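Local coordinates for CBS domain-containing protein (Pyrococcus horikoshii, PDB 2YZQ) that is of unknown function but binds S-adenosylmethionine through its CBS domains, which is consistent with a role in sensing this metabolite, at residues Y116-E121 and V243-A248; V126-Y131 and M238-V243; R134-V139 and G262-L267; D230-T235 and Y250-L255. All blocks are in the same frame, centred on the assembly; numbering follows the deposited sequence.

Contact 1: residues Y116-E121 and V243-A248; sequences YFAKSE and VALKMA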
loop_
_atom_site.group_PDB
_atom_site.type_symbol
_atom_site.label_atom_id
_atom_site.label_comp_id
_atom_site.label_asym_id
_atom_site.label_seq_id
_atom_site.Cartn_x
_atom_site.Cartn_y
_atom_site.Cartn_z
ATOM N N TYR A 116 0.987 -5.999 12.732
ATOM C CA TYR A 116 1.351 -7.406 12.721
ATOM C C TYR A 116 2.800 -7.694 12.334
ATOM O O TYR A 116 3.611 -8.062 13.184
ATOM C CB TYR A 116 0.390 -8.157 11.796
ATOM C CG TYR A 116 0.585 -9.652 11.769
ATOM C CD1 TYR A 116 0.494 -10.409 12.936
ATOM C CD2 TYR A 116 0.834 -10.316 10.569
ATOM C CE1 TYR A 116 0.643 -11.791 12.909
ATOM C CE2 TYR A 116 0.982 -11.695 10.532
ATOM C CZ TYR A 116 0.886 -12.427 11.704
ATOM O OH TYR A 116 1.028 -13.796 11.671
ATOM N N PHE A 117 3.142 -7.523 11.060
ATOM C CA PHE A 117 4.509 -7.812 10.638
ATOM C C PHE A 117 5.576 -7.051 11.422
ATOM O O PHE A 117 6.621 -7.606 11.751
ATOM C CB PHE A 117 4.691 -7.532 9.137
ATOM C CG PHE A 117 3.991 -8.522 8.239
ATOM C CD1 PHE A 117 4.101 -9.891 8.465
ATOM C CD2 PHE A 117 3.244 -8.082 7.153
ATOM C CE1 PHE A 117 3.477 -10.808 7.616
ATOM C CE2 PHE A 117 2.618 -8.989 6.299
ATOM C CZ PHE A 117 2.734 -10.352 6.533
ATOM N N ALA A 118 5.317 -5.785 11.722
ATOM C CA ALA A 118 6.283 -4.969 12.452
ATOM C C ALA A 118 6.337 -5.248 13.950
ATOM O O ALA A 118 7.260 -4.797 14.628
ATOM C CB ALA A 118 5.993 -3.493 12.222
ATOM N N LYS A 119 5.364 -5.995 14.464
ATOM C CA LYS A 119 5.310 -6.284 15.898
ATOM C C LYS A 119 5.480 -7.748 16.292
ATOM O O LYS A 119 5.915 -8.047 17.407
ATOM C CB LYS A 119 3.988 -5.771 16.479
ATOM C CG LYS A 119 3.775 -4.273 16.341
ATOM C CD LYS A 119 4.820 -3.492 17.113
ATOM C CE LYS A 119 4.601 -1.995 16.983
ATOM N NZ LYS A 119 3.274 -1.576 17.512
ATOM N N SER A 120 5.138 -8.661 15.392
ATOM C CA SER A 120 5.249 -10.081 15.701
ATOM C C SER A 120 6.691 -10.575 15.681
ATOM O O SER A 120 7.517 -10.081 14.916
ATOM C CB SER A 120 4.406 -10.898 14.720
ATOM O OG SER A 120 4.419 -12.273 15.065
ATOM N N GLU A 121 6.991 -11.545 16.537
ATOM C CA GLU A 121 8.334 -12.111 16.612
ATOM C C GLU A 121 8.528 -13.151 15.509
ATOM O O GLU A 121 9.651 -13.424 15.086
ATOM C CB GLU A 121 8.552 -12.781 17.973
ATOM C CG GLU A 121 8.586 -11.829 19.154
ATOM C CD GLU A 121 9.819 -10.948 19.155
ATOM O OE1 GLU A 121 10.938 -11.499 19.122
ATOM O OE2 GLU A 121 9.669 -9.710 19.192
ATOM N N VAL A 243 11.689 -5.053 7.210
ATOM C CA VAL A 243 11.052 -4.279 6.152
ATOM C C VAL A 243 9.794 -3.608 6.710
ATOM O O VAL A 243 9.550 -2.426 6.470
ATOM C CB VAL A 243 10.677 -5.170 4.947
ATOM C CG1 VAL A 243 9.843 -4.373 3.953
ATOM C CG2 VAL A 243 11.948 -5.676 4.266
ATOM N N ALA A 244 8.998 -4.360 7.462
ATOM C CA ALA A 244 7.779 -3.799 8.036
ATOM C C ALA A 244 8.119 -2.689 9.027
ATOM O O ALA A 244 7.425 -1.673 9.095
ATOM C CB ALA A 244 6.969 -4.892 8.718
ATOM N N LEU A 245 9.182 -2.884 9.800
ATOM C CA LEU A 245 9.602 -1.874 10.763
ATOM C C LEU A 245 9.912 -0.568 10.046
ATOM O O LEU A 245 9.536 0.509 10.514
ATOM C CB LEU A 245 10.838 -2.350 11.536
ATOM C CG LEU A 245 10.590 -3.177 12.800
ATOM C CD1 LEU A 245 10.149 -2.262 13.922
ATOM C CD2 LEU A 245 9.538 -4.236 12.535
ATOM N N LYS A 246 10.597 -0.663 8.909
ATOM C CA LYS A 246 10.950 0.521 8.134
ATOM C C LYS A 246 9.711 1.157 7.505
ATOM O O LYS A 246 9.573 2.380 7.485
ATOM C CB LYS A 246 11.967 0.161 7.044
ATOM C CG LYS A 246 13.323 -0.277 7.582
ATOM C CD LYS A 246 14.290 -0.593 6.444
ATOM C CE LYS A 246 15.663 -1.010 6.957
ATOM N NZ LYS A 246 16.371 0.104 7.657
ATOM N N MET A 247 8.810 0.329 6.987
ATOM C CA MET A 247 7.587 0.843 6.383
ATOM C C MET A 247 6.779 1.618 7.418
ATOM O O MET A 247 6.237 2.682 7.124
ATOM C CB MET A 247 6.742 -0.303 5.820
ATOM C CG MET A 247 7.373 -0.994 4.618
ATOM S SD MET A 247 6.348 -2.339 3.992
ATOM C CE MET A 247 7.051 -2.548 2.352
ATOM N N ALA A 248 6.705 1.079 8.632
ATOM C CA ALA A 248 5.964 1.728 9.708
ATOM C C ALA A 248 6.666 2.997 10.184
ATOM O O ALA A 248 6.039 4.044 10.347
ATOM C CB ALA A 248 5.790 0.758 10.876
#

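Contact 2: residues V126-Y131 and M238-V243; sequences VEIEPY and MTVHEV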
loop_
_atom_site.group_PDB
_atom_site.type_symbol
_atom_site.label_atom_id
_atom_site.label_comp_id
_atom_site.label_asym_id
_atom_site.label_seq_id
_atom_site.Cartn_x
_atom_site.Cartn_y
_atom_site.Cartn_z
ATOM N N VAL A 126 12.313 -14.505 8.659
ATOM C CA VAL A 126 11.805 -14.736 7.311
ATOM C C VAL A 126 12.327 -13.680 6.338
ATOM O O VAL A 126 11.911 -12.520 6.389
ATOM C CB VAL A 126 10.261 -14.702 7.276
ATOM C CG1 VAL A 126 9.768 -15.027 5.877
ATOM C CG2 VAL A 126 9.688 -15.688 8.289
ATOM N N GLU A 127 13.234 -14.080 5.449
ATOM C CA GLU A 127 13.792 -13.147 4.471
ATOM C C GLU A 127 12.756 -12.873 3.391
ATOM O O GLU A 127 11.875 -13.699 3.138
ATOM C CB GLU A 127 15.067 -13.713 3.832
ATOM C CG GLU A 127 16.144 -14.112 4.834
ATOM C CD GLU A 127 17.513 -14.312 4.201
ATOM O OE1 GLU A 127 17.578 -14.631 2.994
ATOM O OE2 GLU A 127 18.526 -14.156 4.918
ATOM N N ILE A 128 12.867 -11.716 2.749
ATOM C CA ILE A 128 11.919 -11.344 1.704
ATOM C C ILE A 128 12.284 -11.861 0.319
ATOM O O ILE A 128 11.546 -11.639 -0.636
ATOM C CB ILE A 128 11.776 -9.803 1.600
ATOM C CG1 ILE A 128 13.118 -9.171 1.206
ATOM C CG2 ILE A 128 11.274 -9.243 2.923
ATOM C CD1 ILE A 128 13.006 -7.709 0.794
ATOM N N GLU A 129 13.410 -12.561 0.211
ATOM C CA GLU A 129 13.870 -13.058 -1.082
ATOM C C GLU A 129 12.796 -13.688 -1.975
ATOM O O GLU A 129 12.701 -13.359 -3.156
ATOM C CB GLU A 129 15.035 -14.038 -0.874
ATOM C CG GLU A 129 15.746 -14.486 -2.148
ATOM C CD GLU A 129 14.981 -15.554 -2.907
ATOM O OE1 GLU A 129 14.473 -16.493 -2.257
ATOM O OE2 GLU A 129 14.895 -15.464 -4.151
ATOM N N PRO A 130 11.945 -14.569 -1.422
ATOM C CA PRO A 130 10.915 -15.191 -2.266
ATOM C C PRO A 130 9.723 -14.306 -2.636
ATOM O O PRO A 130 8.946 -14.654 -3.530
ATOM C CB PRO A 130 10.450 -16.393 -1.431
ATOM C CG PRO A 130 11.519 -16.569 -0.367
ATOM C CD PRO A 130 11.939 -15.160 -0.073
ATOM N N TYR A 131 9.595 -13.158 -1.975
ATOM C CA TYR A 131 8.433 -12.297 -2.170
ATOM C C TYR A 131 8.543 -10.966 -2.898
ATOM O O TYR A 131 7.536 -10.454 -3.377
ATOM C CB TYR A 131 7.804 -12.028 -0.801
ATOM C CG TYR A 131 7.643 -13.277 0.025
ATOM C CD1 TYR A 131 6.666 -14.218 -0.292
ATOM C CD2 TYR A 131 8.498 -13.548 1.093
ATOM C CE1 TYR A 131 6.545 -15.402 0.431
ATOM C CE2 TYR A 131 8.385 -14.730 1.823
ATOM C CZ TYR A 131 7.406 -15.652 1.483
ATOM O OH TYR A 131 7.293 -16.831 2.186
ATOM N N MET A 238 16.984 -9.263 3.658
ATOM C CA MET A 238 16.355 -8.522 4.747
ATOM C C MET A 238 15.080 -9.245 5.171
ATOM O O MET A 238 14.360 -9.794 4.337
ATOM C CB MET A 238 16.038 -7.093 4.302
ATOM C CG MET A 238 15.578 -6.181 5.428
ATOM S SD MET A 238 15.496 -4.445 4.912
ATOM C CE MET A 238 17.217 -3.976 5.028
ATOM N N THR A 239 14.803 -9.249 6.469
ATOM C CA THR A 239 13.623 -9.942 6.972
ATOM C C THR A 239 12.328 -9.161 6.823
ATOM O O THR A 239 12.328 -7.933 6.714
ATOM C CB THR A 239 13.779 -10.306 8.456
ATOM O OG1 THR A 239 13.867 -9.107 9.235
ATOM C CG2 THR A 239 15.032 -11.148 8.668
ATOM N N VAL A 240 11.224 -9.901 6.807
ATOM C CA VAL A 240 9.893 -9.316 6.704
ATOM C C VAL A 240 9.710 -8.367 7.880
ATOM O O VAL A 240 9.098 -7.307 7.753
ATOM C CB VAL A 240 8.808 -10.414 6.762
ATOM C CG1 VAL A 240 7.422 -9.788 6.871
ATOM C CG2 VAL A 240 8.890 -11.277 5.522
ATOM N N HIS A 241 10.256 -8.751 9.028
ATOM C CA HIS A 241 10.169 -7.928 10.222
ATOM C C HIS A 241 10.828 -6.570 10.010
ATOM O O HIS A 241 10.200 -5.532 10.215
ATOM C CB HIS A 241 10.838 -8.646 11.397
ATOM C CG HIS A 241 10.884 -7.836 12.655
ATOM N ND1 HIS A 241 9.749 -7.447 13.332
ATOM C CD2 HIS A 241 11.931 -7.349 13.362
ATOM C CE1 HIS A 241 10.094 -6.757 14.404
ATOM N NE2 HIS A 241 11.412 -6.682 14.445
ATOM N N GLU A 242 12.087 -6.568 9.579
ATOM C CA GLU A 242 12.784 -5.304 9.378
ATOM C C GLU A 242 12.148 -4.438 8.294
ATOM O O GLU A 242 12.077 -3.220 8.436
ATOM C CB GLU A 242 14.265 -5.532 9.058
ATOM C CG GLU A 242 15.011 -4.224 8.816
ATOM C CD GLU A 242 16.517 -4.375 8.802
ATOM O OE1 GLU A 242 17.017 -5.462 8.446
ATOM O OE2 GLU A 242 17.202 -3.385 9.138
ATOM N N VAL A 243 11.689 -5.053 7.210
ATOM C CA VAL A 243 11.052 -4.279 6.152
ATOM C C VAL A 243 9.794 -3.608 6.710
ATOM O O VAL A 243 9.550 -2.426 6.470
ATOM C CB VAL A 243 10.677 -5.170 4.947
ATOM C CG1 VAL A 243 9.843 -4.373 3.953
ATOM C CG2 VAL A 243 11.948 -5.676 4.266
#

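Contact 3: residues R134-V139 and G262-L267; sequences RYVSIV and GDLIGL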
loop_
_atom_site.group_PDB
_atom_site.type_symbol
_atom_site.label_atom_id
_atom_site.label_comp_id
_atom_site.label_asym_id
_atom_site.label_seq_id
_atom_site.Cartn_x
_atom_site.Cartn_y
_atom_site.Cartn_z
ATOM N N ARG A 134 10.330 -8.579 -8.916
ATOM C CA ARG A 134 11.515 -8.483 -9.754
ATOM C C ARG A 134 11.255 -7.473 -10.865
ATOM O O ARG A 134 12.178 -7.031 -11.551
ATOM C CB ARG A 134 11.840 -9.841 -10.378
ATOM C CG ARG A 134 12.781 -10.705 -9.563
ATOM C CD ARG A 134 12.185 -11.151 -8.236
ATOM N NE ARG A 134 13.098 -12.079 -7.575
ATOM C CZ ARG A 134 12.938 -12.559 -6.346
ATOM N NH1 ARG A 134 11.889 -12.201 -5.618
ATOM N NH2 ARG A 134 13.837 -13.399 -5.850
ATOM N N TYR A 135 9.990 -7.120 -11.039
ATOM C CA TYR A 135 9.594 -6.171 -12.066
ATOM C C TYR A 135 9.195 -4.877 -11.383
ATOM O O TYR A 135 8.305 -4.864 -10.529
ATOM C CB TYR A 135 8.427 -6.745 -12.869
ATOM C CG TYR A 135 8.727 -8.120 -13.429
ATOM C CD1 TYR A 135 9.797 -8.317 -14.302
ATOM C CD2 TYR A 135 7.946 -9.222 -13.082
ATOM C CE1 TYR A 135 10.085 -9.579 -14.817
ATOM C CE2 TYR A 135 8.224 -10.491 -13.596
ATOM C CZ TYR A 135 9.295 -10.659 -14.462
ATOM O OH TYR A 135 9.569 -11.903 -14.991
ATOM N N VAL A 136 9.855 -3.791 -11.765
ATOM C CA VAL A 136 9.588 -2.500 -11.149
ATOM C C VAL A 136 9.598 -1.337 -12.134
ATOM O O VAL A 136 10.487 -1.240 -12.982
ATOM C CB VAL A 136 10.630 -2.221 -10.050
ATOM C CG1 VAL A 136 12.024 -2.296 -10.635
ATOM C CG2 VAL A 136 10.384 -0.862 -9.419
ATOM N N SER A 137 8.601 -0.465 -12.014
ATOM C CA SER A 137 8.509 0.721 -12.861
ATOM C C SER A 137 9.426 1.774 -12.247
ATOM O O SER A 137 9.339 2.050 -11.053
ATOM C CB SER A 137 7.077 1.252 -12.886
ATOM O OG SER A 137 6.217 0.328 -13.531
ATOM N N ILE A 138 10.298 2.359 -13.063
ATOM C CA ILE A 138 11.228 3.369 -12.566
ATOM C C ILE A 138 11.200 4.583 -13.476
ATOM O O ILE A 138 10.540 4.579 -14.501
ATOM C CB ILE A 138 12.672 2.817 -12.513
ATOM C CG1 ILE A 138 13.190 2.536 -13.930
ATOM C CG2 ILE A 138 12.703 1.540 -11.690
ATOM C CD1 ILE A 138 14.642 2.043 -13.974
ATOM N N VAL A 139 11.913 5.634 -13.102
ATOM C CA VAL A 139 11.927 6.815 -13.950
ATOM C C VAL A 139 13.264 7.521 -13.832
ATOM O O VAL A 139 13.825 7.598 -12.751
ATOM C CB VAL A 139 10.781 7.800 -13.566
ATOM C CG1 VAL A 139 11.018 8.383 -12.178
ATOM C CG2 VAL A 139 10.675 8.899 -14.602
ATOM N N GLY A 262 23.655 0.995 -4.760
ATOM C CA GLY A 262 22.455 1.523 -5.387
ATOM C C GLY A 262 22.071 0.781 -6.653
ATOM O O GLY A 262 21.540 1.374 -7.595
ATOM N N ASP A 263 22.338 -0.521 -6.670
ATOM C CA ASP A 263 22.030 -1.368 -7.823
ATOM C C ASP A 263 20.637 -1.946 -7.627
ATOM O O ASP A 263 20.451 -2.912 -6.888
ATOM C CB ASP A 263 23.062 -2.491 -7.925
ATOM C CG ASP A 263 22.869 -3.366 -9.154
ATOM O OD1 ASP A 263 21.868 -3.195 -9.878
ATOM O OD2 ASP A 263 23.730 -4.238 -9.390
ATOM N N LEU A 264 19.666 -1.340 -8.298
ATOM C CA LEU A 264 18.266 -1.739 -8.195
ATOM C C LEU A 264 17.973 -3.084 -8.853
ATOM O O LEU A 264 18.225 -3.270 -10.044
ATOM C CB LEU A 264 17.389 -0.656 -8.824
ATOM C CG LEU A 264 15.875 -0.762 -8.659
ATOM C CD1 LEU A 264 15.526 -0.698 -7.175
ATOM C CD2 LEU A 264 15.197 0.375 -9.417
ATOM N N ILE A 265 17.412 -4.007 -8.076
ATOM C CA ILE A 265 17.085 -5.334 -8.589
ATOM C C ILE A 265 15.644 -5.740 -8.306
ATOM O O ILE A 265 15.210 -6.825 -8.693
ATOM C CB ILE A 265 18.030 -6.409 -8.001
ATOM C CG1 ILE A 265 17.871 -6.491 -6.477
ATOM C CG2 ILE A 265 19.471 -6.081 -8.376
ATOM C CD1 ILE A 265 18.736 -7.566 -5.821
ATOM N N GLY A 266 14.896 -4.866 -7.644
ATOM C CA GLY A 266 13.514 -5.187 -7.340
ATOM C C GLY A 266 12.846 -4.168 -6.441
ATOM O O GLY A 266 13.386 -3.093 -6.189
ATOM N N LEU A 267 11.665 -4.520 -5.943
ATOM C CA LEU A 267 10.915 -3.629 -5.073
ATOM C C LEU A 267 10.076 -4.469 -4.126
ATOM O O LEU A 267 9.438 -5.429 -4.553
ATOM C CB LEU A 267 9.987 -2.746 -5.917
ATOM C CG LEU A 267 9.136 -1.701 -5.185
ATOM C CD1 LEU A 267 10.042 -0.582 -4.684
ATOM C CD2 LEU A 267 8.071 -1.144 -6.120
HETATM O O HOH W 1 15.336 -8.096 -10.888
#

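Contact 4: residues D230-T235 and Y250-L255; sequences DVIVAT and YSIEQL. With SAM (S-adenosylmethionine), chain B.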
loop_
_atom_site.group_PDB
_atom_site.type_symbol
_atom_site.label_atom_id
_atom_site.label_comp_id
_atom_site.label_asym_id
_atom_site.label_seq_id
_atom_site.Cartn_x
_atom_site.Cartn_y
_atom_site.Cartn_z
ATOM N N ASP A 230 17.087 10.645 -0.240
ATOM C CA ASP A 230 17.547 9.620 0.685
ATOM C C ASP A 230 16.560 8.467 0.654
ATOM O O ASP A 230 15.528 8.497 1.320
ATOM C CB ASP A 230 17.665 10.178 2.103
ATOM C CG ASP A 230 18.240 9.167 3.075
ATOM O OD1 ASP A 230 19.080 8.349 2.648
ATOM O OD2 ASP A 230 17.864 9.194 4.264
ATOM N N VAL A 231 16.893 7.447 -0.127
ATOM C CA VAL A 231 16.019 6.293 -0.289
ATOM C C VAL A 231 16.250 5.201 0.750
ATOM O O VAL A 231 17.389 4.784 1.004
ATOM C CB VAL A 231 16.190 5.685 -1.700
ATOM C CG1 VAL A 231 15.069 4.703 -1.986
ATOM C CG2 VAL A 231 16.202 6.793 -2.746
ATOM N N ILE A 232 15.155 4.766 1.367
ATOM C CA ILE A 232 15.184 3.703 2.358
ATOM C C ILE A 232 15.086 2.416 1.550
ATOM O O ILE A 232 14.080 2.185 0.872
ATOM C CB ILE A 232 13.983 3.799 3.308
ATOM C CG1 ILE A 232 13.955 5.181 3.966
ATOM C CG2 ILE A 232 14.060 2.689 4.344
ATOM C CD1 ILE A 232 15.227 5.528 4.714
ATOM N N VAL A 233 16.123 1.589 1.623
ATOM C CA VAL A 233 16.180 0.357 0.839
ATOM C C VAL A 233 16.163 -0.952 1.605
ATOM O O VAL A 233 16.344 -0.994 2.823
ATOM C CB VAL A 233 17.452 0.336 -0.061
ATOM C CG1 VAL A 233 17.492 1.559 -0.948
ATOM C CG2 VAL A 233 18.706 0.292 0.802
ATOM N N ALA A 234 15.944 -2.026 0.853
ATOM C CA ALA A 234 15.935 -3.381 1.379
ATOM C C ALA A 234 16.857 -4.208 0.490
ATOM O O ALA A 234 17.324 -3.734 -0.545
ATOM C CB ALA A 234 14.521 -3.956 1.337
ATOM N N THR A 235 17.145 -5.431 0.916
ATOM C CA THR A 235 17.971 -6.343 0.131
ATOM C C THR A 235 17.210 -7.657 0.165
ATOM O O THR A 235 16.285 -7.819 0.960
ATOM C CB THR A 235 19.375 -6.552 0.741
ATOM O OG1 THR A 235 19.268 -7.298 1.960
ATOM C CG2 THR A 235 20.043 -5.213 1.014
ATOM N N TYR A 250 8.870 4.999 8.657
ATOM C CA TYR A 250 8.891 6.071 7.672
ATOM C C TYR A 250 7.550 6.311 6.979
ATOM O O TYR A 250 7.431 7.218 6.150
ATOM C CB TYR A 250 9.966 5.770 6.626
ATOM C CG TYR A 250 11.355 5.648 7.212
ATOM C CD1 TYR A 250 12.035 6.772 7.679
ATOM C CD2 TYR A 250 11.984 4.408 7.317
ATOM C CE1 TYR A 250 13.309 6.665 8.235
ATOM C CE2 TYR A 250 13.254 4.286 7.872
ATOM C CZ TYR A 250 13.911 5.419 8.329
ATOM O OH TYR A 250 15.168 5.303 8.878
ATOM N N SER A 251 6.549 5.506 7.328
ATOM C CA SER A 251 5.219 5.614 6.736
ATOM C C SER A 251 5.291 5.513 5.219
ATOM O O SER A 251 4.738 6.344 4.501
ATOM C CB SER A 251 4.551 6.930 7.136
ATOM O OG SER A 251 4.242 6.937 8.523
ATOM N N ILE A 252 5.991 4.492 4.744
ATOM C CA ILE A 252 6.140 4.268 3.311
ATOM C C ILE A 252 5.621 2.875 2.973
ATOM O O ILE A 252 5.730 1.946 3.777
ATOM C CB ILE A 252 7.613 4.407 2.878
ATOM C CG1 ILE A 252 8.499 3.523 3.760
ATOM C CG2 ILE A 252 8.035 5.879 2.961
ATOM C CD1 ILE A 252 9.992 3.686 3.505
ATOM N N GLU A 253 5.059 2.737 1.775
ATOM C CA GLU A 253 4.480 1.471 1.342
ATOM C C GLU A 253 5.397 0.580 0.511
ATOM O O GLU A 253 4.992 -0.508 0.103
ATOM C CB GLU A 253 3.195 1.739 0.552
ATOM C CG GLU A 253 2.110 2.471 1.348
ATOM C CD GLU A 253 2.202 3.989 1.260
ATOM O OE1 GLU A 253 3.258 4.527 0.858
ATOM O OE2 GLU A 253 1.203 4.652 1.612
ATOM N N GLN A 254 6.624 1.026 0.262
ATOM C CA GLN A 254 7.542 0.228 -0.544
ATOM C C GLN A 254 9.003 0.612 -0.377
ATOM O O GLN A 254 9.330 1.781 -0.166
ATOM C CB GLN A 254 7.186 0.353 -2.026
ATOM C CG GLN A 254 7.356 1.766 -2.589
ATOM C CD GLN A 254 6.333 2.741 -2.045
ATOM O OE1 GLN A 254 5.129 2.540 -2.198
ATOM N NE2 GLN A 254 6.810 3.817 -1.417
ATOM N N LEU A 255 9.877 -0.386 -0.484
ATOM C CA LEU A 255 11.317 -0.169 -0.393
ATOM C C LEU A 255 12.008 -0.776 -1.598
ATOM O O LEU A 255 11.798 -1.946 -1.913
ATOM C CB LEU A 255 11.925 -0.827 0.852
ATOM C CG LEU A 255 11.741 -0.228 2.248
ATOM C CD1 LEU A 255 10.284 -0.263 2.646
ATOM C CD2 LEU A 255 12.589 -1.015 3.242
HETATM N N SAM B . 0.579 7.111 0.781
HETATM C CA SAM B . 1.178 7.914 1.858
HETATM C C SAM B . 0.445 9.238 1.980
HETATM O O SAM B . 0.602 9.936 2.970
HETATM O OXT SAM B . -0.300 9.611 1.091
HETATM C CB SAM B . 2.661 8.150 1.541
HETATM C CG SAM B . 3.410 8.543 2.816
HETATM S SD SAM B . 5.203 8.545 2.513
HETATM C CE SAM B . 5.754 9.297 4.082
HETATM C "C5'" SAM B . 5.472 9.825 1.265
HETATM C "C4'" SAM B . 6.954 10.203 1.245
HETATM O "O4'" SAM B . 7.766 9.015 1.410
HETATM C "C3'" SAM B . 7.357 10.849 -0.088
HETATM O "O3'" SAM B . 8.209 11.978 0.167
HETATM C "C2'" SAM B . 8.098 9.715 -0.809
HETATM O "O2'" SAM B . 9.019 10.217 -1.783
HETATM C "C1'" SAM B . 8.769 9.015 0.382
HETATM N N9 SAM B . 9.168 7.635 0.096
HETATM C C8 SAM B . 8.421 6.621 -0.458
HETATM N N7 SAM B . 9.104 5.507 -0.424
HETATM C C5 SAM B . 10.359 5.773 0.028
HETATM C C6 SAM B . 11.561 5.032 0.206
HETATM N N6 SAM B . 11.629 3.697 -0.138
HETATM N N1 SAM B . 12.644 5.655 0.716
HETATM C C2 SAM B . 12.635 6.961 1.007
HETATM N N3 SAM B . 11.526 7.686 0.887
HETATM C C4 SAM B . 10.392 7.144 0.380
#

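Contact 1: residues Y116-E121 and V243-A248
Phe117 meets helix 240-250 through the root of its side chain, not through its ring: its CB comes within 3.5 Å of Ala244 CB. With CG anti to its own carbonyl carbon (chi1 -71°), the ring is led away from Ala244, toward Ile112 of its own helix and Leu273 of helix 270-273, and Tyr123 meets it edge-to-face. A large aromatic suits this place because it fills the space between several elements while leaving only a methylene to face the alanine.

Ala118 makes the largest contribution. Its methyl points at the opposing helix and lies 3.9 Å from Ala244 CB and 3.6 Å from Leu245 CD2, with the methyl of Ala248, one helical turn on from Ala244, at the looser distance of 4.5 Å. Small residues on both sides let the backbones come close, Ala118 CA and Ala244 CA being 4.8 Å apart. Leu245 leans in from the flank: its CB leaves the helix to one side, but the branch turns back and the methyl CD2 is pressed to 3.1 Å from Ala118 O, a close methyl-to-carbonyl contact.

After Ala118 the chain turns off. Lys119 N and Ser120 N both bond back to Tyr116 O, and the residues that follow leave the interface. No hydrogen bond joins the two segments. Ala244 and Met247 also touch Ile113, so helix 240-250 packs along helix 109-117 and its end. The arrangement is a close, alanine-lined helix-helix contact, here joining the second and fourth CBS sequence repeats of the chain.

Contact 2: residues V126-Y131 and M238-V243
Val126 and Val240 stand side by side where a single beta bridge, Glu127 with Thr239, ties the 126-131 loop to the start of helix 240-250 in the last CBS repeat. Two backbone bonds flank the bridge. Val240 N, in the first turn of the helix, where no earlier helical carbonyl faces the N-H, donates to Val126 O at 2.7 Å; Ile128 N likewise donates to Met238 O at 2.9 Å. Each carbonyl also receives a CA-H from the bridged pair, Thr239 CA on Val126 O and Glu127 CA on Met238 O.

Thr239 is the N-cap. Its OG1, held between backbone N and carbonyl carbon (chi1 64°), accepts from Glu242 N in a nearly straight bond of 168°, which satisfies another N-H of the first turn. Threonine suits the place because its hydroxyl caps while its backbone forms the bridge. The carboxylate of Glu127 is engaged outside the bridge, by His237 ND1.

Beta-branched side chains line the buried side. Val126 CG1 lies 3.9 Å from Val240 CG2, and Ile128 reaches tip to tip toward Val243, with Ile268 touching both. Ile128 CG2 ends 3.9 Å from Val243 CG2.

Contact 3: residues R134-V139 and G262-L267
Ile138 and Leu264 make the closest approach of this contact, Ile138 CG2 lying 3.6 Å from Leu264 CD2 as the two side chains slide past each other in opposite directions. Leu264 CG is anti to the backbone N (chi1 -172°), which carries its CD2 branch out to the loop. Val136 crosses Leu267 at about a right angle, with CG2 at 4.0 Å from Leu267 CB, while its CG1 is 4.3 Å from Leu264 CD2. Branched aliphatic residues suit both segments, since alternate residues Val136 and Ile138 point at the strand and meet Leu264 and Leu267 through methyl and methylene groups alone. Pro161 of strand 159-163 touches both Val136 and Leu264.

The other end is loose and wet. Arg134 turns its side chain away, held by a hydrogen bond from NH1 to Tyr132 O, a cation-pi contact with the Tyr132 ring and a salt bridge to Glu129, and no direct hydrogen bond joins the segments. A water bridge is tentative: the water lies an unusually short 2.5 Å from Ile265 O, and its bond to Arg134 O is weak at 3.4 Å. Arg134 passes close to Gly266, their CA atoms 4.5 Å apart. Ile265 and Gly266 both face Val257 across the hairpin, the classic beta bulge of strand 263-269, and the loop crosses this strand as the third and fourth CBS repeats pack together.

Contact 4: residues D230-T235 and Y250-L255
Ile232 CD1 rests over one face of the Tyr250 ring, a CH-pi contact 4.0 Å from the ring centroid and 18° off the normal. With CG1 anti to the carbonyl carbon (chi1 -56°), the CG1-CD1 branch bends over the tyrosine ring and CG1 also lies near the ligand N1, while CG2 touches the CD2-CE2 side of the ring.

Deeper, Ile252 CD1 packs on Ile232 CB at 4.0 Å, and Leu255 CD2 lies 4.0 Å from Ala234 CB, a small side chain that lets the leucine come close to the backbone: Leu255 CG is 3.6 Å from Ile232 O, the segments' closest approach.

Hydrogen bonds pass through S-adenosylmethionine. Ile232 N donates to N1 of the ligand at 2.7 Å and 171°, while the ligand N6 donates to both Ile232 O (3.1 Å) and Gln254 O (3.0 Å), so backbone groups of the two segments read the adenine edge. Gln254 NE2 adds a weak bond to N7. Glu253 OE2 accepts from the ligand amino nitrogen N at 2.7 Å, as expected if the amino group is protonated. Asp177 and Thr228 bind the ligand as well. This is the adenosyl-binding cleft characteristic of CBS domain pairs.

From the N terminus, the end of helix 109-117 enters contact 1, whose long loop closes only on helix 240-250. Contact 2 starts just after it and closes slightly earlier, on the front of the same helix, so it lies wholly within contact 1 and shares Val243 with it. Residues 134-139 open contact 3, which crosses both by closing later, on strand 263-269; Glu129 and Arg134 join contacts 2 and 3 by a salt bridge. Contact 4 is the shortest loop, enclosed by contact 3 but crossing contacts 1 and 2, and spans helix 240-250. Together they tie the second and third repeats to the helix and hairpin of the fourth.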